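Local coordinates for protein Chymotrypsin/elastase isoinhibitor 1 (Ascaris suum, PDB 1EAI) that inhibits serine proteinases of the chymotrypsin and elastase type, defending the parasitic worm against the enzymes of its host, at residues E3-N8 against P36-S41; C17-G22 against C40-G45. One frame throughout, in Å; residues are numbered along the deposited sequence.

From the N terminus the chain passes through residues 3-8, the strand 10-12 and residues 17-22, carries the reactive bond Leu31-Met32 just beyond strand 28-30, and returns through strand 37-39 into residues 40-45. Contact 1 closes the loop from Cys5 to Cys38 with a disulfide; contact 2 closes the one from Gly22 to Cys40 with a hydrogen bond, a water and packing around a proline. The two loops cross, since 17-22 lies inside the first and 40-45 runs past its end. Both contacts share Cys40 and Ser41, and together they tie the N-terminal loop and the 17-22 loop to the chain that returns from the reactive bond.

Contact 1 of 2, residues E3-N8 against P36-S41; sequences ESCGPN and PSCECS
The disulfide between Cys5 and Cys38 ties the N-terminal loop of this trypsin inhibitor-like domain to strand 37-39. Cys5 SG and Cys38 SG are 2.0 Å apart, and the C-S-S-C torsion of -84° gives the bridge a left-handed sense. Both cysteines direct CB toward the opposite segment, and in each the sulfur stands beside the backbone N and anti to the carbonyl carbon (chi1 -60° in Cys5), where it meets its partner. The backbones are 5.4 Å apart between Cys5 CA and Cys38 CA. Trp11 of strand 10-12 packs against both half-cystines. Apart from the bridge itself, Cys38 SG lies 4.1 Å from Ser4 C.

Further along, a water takes over where the backbones stand apart. Residues 4-8 run nearly parallel to 38-40, and Asn8, with a positive phi, ends this course. Water 1 donates to Asn8 O at 3.3 Å and to Glu39 O at 3.0 Å, while it accepts from Ser41 N at 2.8 Å, so three backbone groups share one solvent molecule. The side chain of Asn8 leads away from the strand, where its ND2 bonds to Cys54 O; Cys54 is also the disulfide partner of Cys40, so both segments meet the same cysteine.

Glu39 starts its side chain away from residues 3-8. Its OE2 accepts from Gly16 N, and Glu39 OE1 takes a weak bond of 3.5 Å from Ser41 OG. Strand 37-39 pairs antiparallel with 10-12, through Ser37 with Thr12 and Glu39 with Val10. Short two-stranded ladders without helix, held together by disulfides in place of a large hydrophobic core, are characteristic of the TIL fold.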
loop_
_atom_site.group_PDB
_atom_site.type_symbol
_atom_site.label_atom_id
_atom_site.label_comp_id
_atom_site.label_asym_id
_atom_site.label_seq_id
_atom_site.Cartn_x
_atom_site.Cartn_y
_atom_site.Cartn_z
ATOM N N GLU C 3 2.023 15.076 -16.698
ATOM C CA GLU C 3 3.388 15.147 -17.162
ATOM C C GLU C 3 4.327 13.994 -16.915
ATOM O O GLU C 3 5.373 13.945 -17.539
ATOM C CB GLU C 3 4.100 16.487 -17.490
ATOM C CG GLU C 3 4.795 17.357 -16.396
ATOM C CD GLU C 3 5.648 18.539 -16.965
ATOM O OE1 GLU C 3 6.711 18.172 -17.698
ATOM O OE2 GLU C 3 5.375 19.756 -16.811
ATOM N N SER C 4 4.021 13.118 -15.965
ATOM C CA SER C 4 4.918 11.993 -15.665
ATOM C C SER C 4 4.492 10.617 -16.160
ATOM O O SER C 4 5.176 9.609 -15.877
ATOM C CB SER C 4 5.154 11.902 -14.171
ATOM O OG SER C 4 3.879 12.035 -13.537
ATOM N N CYS C 5 3.367 10.523 -16.853
ATOM C CA CYS C 5 2.941 9.223 -17.298
ATOM C C CYS C 5 3.685 8.820 -18.550
ATOM O O CYS C 5 4.159 9.673 -19.314
ATOM C CB CYS C 5 1.430 9.260 -17.537
ATOM S SG CYS C 5 0.387 9.682 -16.121
ATOM N N GLY C 6 3.858 7.524 -18.795
ATOM C CA GLY C 6 4.506 7.091 -20.068
ATOM C C GLY C 6 3.414 6.781 -21.139
ATOM O O GLY C 6 2.213 7.010 -20.899
ATOM N N PRO C 7 3.768 6.167 -22.272
ATOM C CA PRO C 7 2.810 5.808 -23.322
ATOM C C PRO C 7 1.633 4.944 -22.950
ATOM O O PRO C 7 1.793 3.976 -22.252
ATOM C CB PRO C 7 3.609 5.032 -24.378
ATOM C CG PRO C 7 5.080 5.123 -24.089
ATOM C CD PRO C 7 5.180 5.755 -22.725
ATOM N N ASN C 8 0.444 5.437 -23.404
ATOM C CA ASN C 8 -0.885 4.901 -23.273
ATOM C C ASN C 8 -1.476 4.917 -21.849
ATOM O O ASN C 8 -2.497 4.249 -21.490
ATOM C CB ASN C 8 -1.005 3.545 -23.956
ATOM C CG ASN C 8 -0.449 3.344 -25.355
ATOM O OD1 ASN C 8 -0.880 3.997 -26.286
ATOM N ND2 ASN C 8 0.483 2.414 -25.530
ATOM N N PRO C 36 -4.385 7.374 -6.403
ATOM C CA PRO C 36 -4.157 8.052 -7.681
ATOM C C PRO C 36 -2.952 7.587 -8.384
ATOM O O PRO C 36 -2.030 7.237 -7.665
ATOM C CB PRO C 36 -4.075 9.526 -7.393
ATOM C CG PRO C 36 -4.885 9.656 -6.104
ATOM C CD PRO C 36 -4.754 8.330 -5.344
ATOM N N SER C 37 -2.996 7.517 -9.748
ATOM C CA SER C 37 -1.912 6.956 -10.478
ATOM C C SER C 37 -1.958 7.175 -12.017
ATOM O O SER C 37 -2.877 7.816 -12.544
ATOM C CB SER C 37 -1.866 5.500 -10.055
ATOM O OG SER C 37 -2.738 4.683 -10.799
ATOM N N CYS C 38 -0.899 6.748 -12.730
ATOM C CA CYS C 38 -0.739 6.773 -14.174
ATOM C C CYS C 38 -1.252 5.424 -14.558
ATOM O O CYS C 38 -0.595 4.412 -14.216
ATOM C CB CYS C 38 0.751 6.939 -14.531
ATOM S SG CYS C 38 1.253 8.674 -14.654
ATOM N N GLU C 39 -2.543 5.363 -14.913
ATOM C CA GLU C 39 -3.222 4.070 -15.189
ATOM C C GLU C 39 -3.255 3.515 -16.677
ATOM O O GLU C 39 -3.352 4.309 -17.648
ATOM C CB GLU C 39 -4.642 4.262 -14.587
ATOM C CG GLU C 39 -5.630 3.084 -14.692
ATOM C CD GLU C 39 -7.104 3.494 -14.632
ATOM O OE1 GLU C 39 -7.650 4.395 -15.306
ATOM O OE2 GLU C 39 -7.733 2.866 -13.689
ATOM N N CYS C 40 -3.052 2.198 -16.864
ATOM C CA CYS C 40 -3.169 1.392 -18.096
ATOM C C CYS C 40 -4.533 0.713 -17.998
ATOM O O CYS C 40 -4.528 -0.345 -17.382
ATOM C CB CYS C 40 -2.200 0.147 -18.123
ATOM S SG CYS C 40 -1.800 -0.558 -19.781
ATOM N N SER C 41 -5.680 1.281 -18.485
ATOM C CA SER C 41 -7.001 0.587 -18.261
ATOM C C SER C 41 -7.519 -0.314 -19.336
ATOM O O SER C 41 -7.567 0.062 -20.482
ATOM C CB SER C 41 -8.182 1.531 -18.019
ATOM O OG SER C 41 -7.687 2.794 -18.403
HETATM O O HOH W 1 -5.241 3.660 -19.833
#

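Contact 2 of 2, residues C17-G22 against C40-G45; sequences CEMKCG and CSPGRG
Pro42 packs on the carbonyl of Cys17 and the thioether of Met19, while Glu18 grips the backbone of Cys40: these three meetings make up the tight part of the contact. Pro42 CD sits 3.5 Å from Cys17 O, and farther round the ring, past CG, Pro42 CB meets Met19 SD at 4.0 Å, the thioether crossing the proline at a slant. With CG beside its backbone N (chi1 -64°) and the chain extended beyond, Glu18 passes over Cys40 O, Glu18 CG lying 3.6 Å from it. Its carboxylate then receives Cys40 N at Glu18 OE2 over 3.1 Å, nearly straight at 170°, on the anti side and 32° out of plane. Between these two zones water 2 accepts from Met19 N at 2.7 Å and can donate to Cys40 O, one of several acceptors competing for its protons.

Beyond Met19 and Pro42 the segments part: Lys20 and Gly22 lie exposed on one side, Gly43 on the other. Pro42 also packs against the backbone of another protein in the assembly, and a basic side chain of that protein bonds to Glu18 O.

Because Glu18 OE2 is also salt-bridged to Arg48, the carboxylate is probably kept ionised, and this one oxygen joins strand 46-48 to the backbone leading into the 41-45 turn.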
loop_
_atom_site.group_PDB
_atom_site.type_symbol
_atom_site.label_atom_id
_atom_site.label_comp_id
_atom_site.label_asym_id
_atom_site.label_seq_id
_atom_site.Cartn_x
_atom_site.Cartn_y
_atom_site.Cartn_z
ATOM N N CYS C 17 -8.880 -1.655 -11.660
ATOM C CA CYS C 17 -7.935 -2.758 -11.825
ATOM C C CYS C 17 -7.367 -2.810 -13.232
ATOM O O CYS C 17 -8.002 -2.363 -14.155
ATOM C CB CYS C 17 -8.528 -4.137 -11.446
ATOM S SG CYS C 17 -9.439 -4.158 -9.872
ATOM N N GLU C 18 -6.146 -3.297 -13.346
ATOM C CA GLU C 18 -5.291 -3.504 -14.502
ATOM C C GLU C 18 -5.187 -5.000 -14.886
ATOM O O GLU C 18 -5.309 -5.905 -14.021
ATOM C CB GLU C 18 -3.870 -2.910 -14.246
ATOM C CG GLU C 18 -3.709 -1.377 -14.041
ATOM C CD GLU C 18 -2.263 -0.894 -14.179
ATOM O OE1 GLU C 18 -1.299 -1.591 -13.944
ATOM O OE2 GLU C 18 -2.056 0.350 -14.556
ATOM N N MET C 19 -4.925 -5.364 -16.197
ATOM C CA MET C 19 -4.852 -6.785 -16.611
ATOM C C MET C 19 -3.575 -7.084 -17.425
ATOM O O MET C 19 -3.171 -6.212 -18.230
ATOM C CB MET C 19 -6.020 -7.113 -17.548
ATOM C CG MET C 19 -7.416 -7.125 -16.903
ATOM S SD MET C 19 -8.825 -7.346 -18.061
ATOM C CE MET C 19 -8.568 -9.095 -18.490
ATOM N N LYS C 20 -2.879 -8.223 -17.186
ATOM C CA LYS C 20 -1.710 -8.503 -18.043
ATOM C C LYS C 20 -2.203 -9.214 -19.324
ATOM O O LYS C 20 -3.338 -9.723 -19.384
ATOM C CB LYS C 20 -0.872 -9.627 -17.505
ATOM C CG LYS C 20 -0.151 -9.421 -16.212
ATOM C CD LYS C 20 1.214 -8.811 -16.397
ATOM C CE LYS C 20 2.065 -8.817 -15.121
ATOM N NZ LYS C 20 3.313 -7.959 -15.146
ATOM N N CYS C 21 -1.348 -9.341 -20.354
ATOM C CA CYS C 21 -1.783 -10.108 -21.528
ATOM C C CYS C 21 -2.049 -11.533 -21.068
ATOM O O CYS C 21 -1.154 -12.113 -20.431
ATOM C CB CYS C 21 -0.660 -10.248 -22.566
ATOM S SG CYS C 21 -0.273 -8.822 -23.568
ATOM N N GLY C 22 -3.226 -12.129 -21.277
ATOM C CA GLY C 22 -3.274 -13.438 -20.685
ATOM C C GLY C 22 -4.396 -13.631 -19.711
ATOM O O GLY C 22 -4.971 -14.709 -19.826
ATOM N N CYS C 40 -3.052 2.198 -16.864
ATOM C CA CYS C 40 -3.169 1.392 -18.096
ATOM C C CYS C 40 -4.533 0.713 -17.998
ATOM O O CYS C 40 -4.528 -0.345 -17.382
ATOM C CB CYS C 40 -2.200 0.147 -18.123
ATOM S SG CYS C 40 -1.800 -0.558 -19.781
ATOM N N SER C 41 -5.680 1.281 -18.485
ATOM C CA SER C 41 -7.001 0.587 -18.261
ATOM C C SER C 41 -7.519 -0.314 -19.336
ATOM O O SER C 41 -7.567 0.062 -20.482
ATOM C CB SER C 41 -8.182 1.531 -18.019
ATOM O OG SER C 41 -7.687 2.794 -18.403
ATOM N N PRO C 42 -8.192 -1.343 -18.904
ATOM C CA PRO C 42 -8.736 -2.264 -19.827
ATOM C C PRO C 42 -9.901 -1.651 -20.562
ATOM O O PRO C 42 -10.067 -1.950 -21.746
ATOM C CB PRO C 42 -9.103 -3.500 -19.007
ATOM C CG PRO C 42 -8.585 -3.272 -17.602
ATOM C CD PRO C 42 -7.717 -2.037 -17.671
ATOM N N GLY C 43 -10.646 -0.781 -19.836
ATOM C CA GLY C 43 -11.752 -0.091 -20.459
ATOM C C GLY C 43 -11.385 0.770 -21.715
ATOM O O GLY C 43 -12.272 1.228 -22.447
ATOM N N ARG C 44 -10.113 1.089 -21.985
ATOM C CA ARG C 44 -9.702 1.822 -23.192
ATOM C C ARG C 44 -8.954 0.919 -24.181
ATOM O O ARG C 44 -8.251 1.444 -25.030
ATOM C CB ARG C 44 -8.700 2.924 -22.861
ATOM C CG ARG C 44 -9.210 4.026 -21.977
ATOM C CD ARG C 44 -8.237 5.187 -21.746
ATOM N NE ARG C 44 -8.860 6.200 -20.844
ATOM C CZ ARG C 44 -8.704 6.304 -19.494
ATOM N NH1 ARG C 44 -7.878 5.527 -18.760
ATOM N NH2 ARG C 44 -9.412 7.226 -18.840
ATOM N N GLY C 45 -9.010 -0.400 -23.953
ATOM C CA GLY C 45 -8.391 -1.474 -24.700
ATOM C C GLY C 45 -6.883 -1.709 -24.547
ATOM O O GLY C 45 -6.233 -2.169 -25.498
HETATM O O HOH W 2 -4.689 -3.320 -17.975
#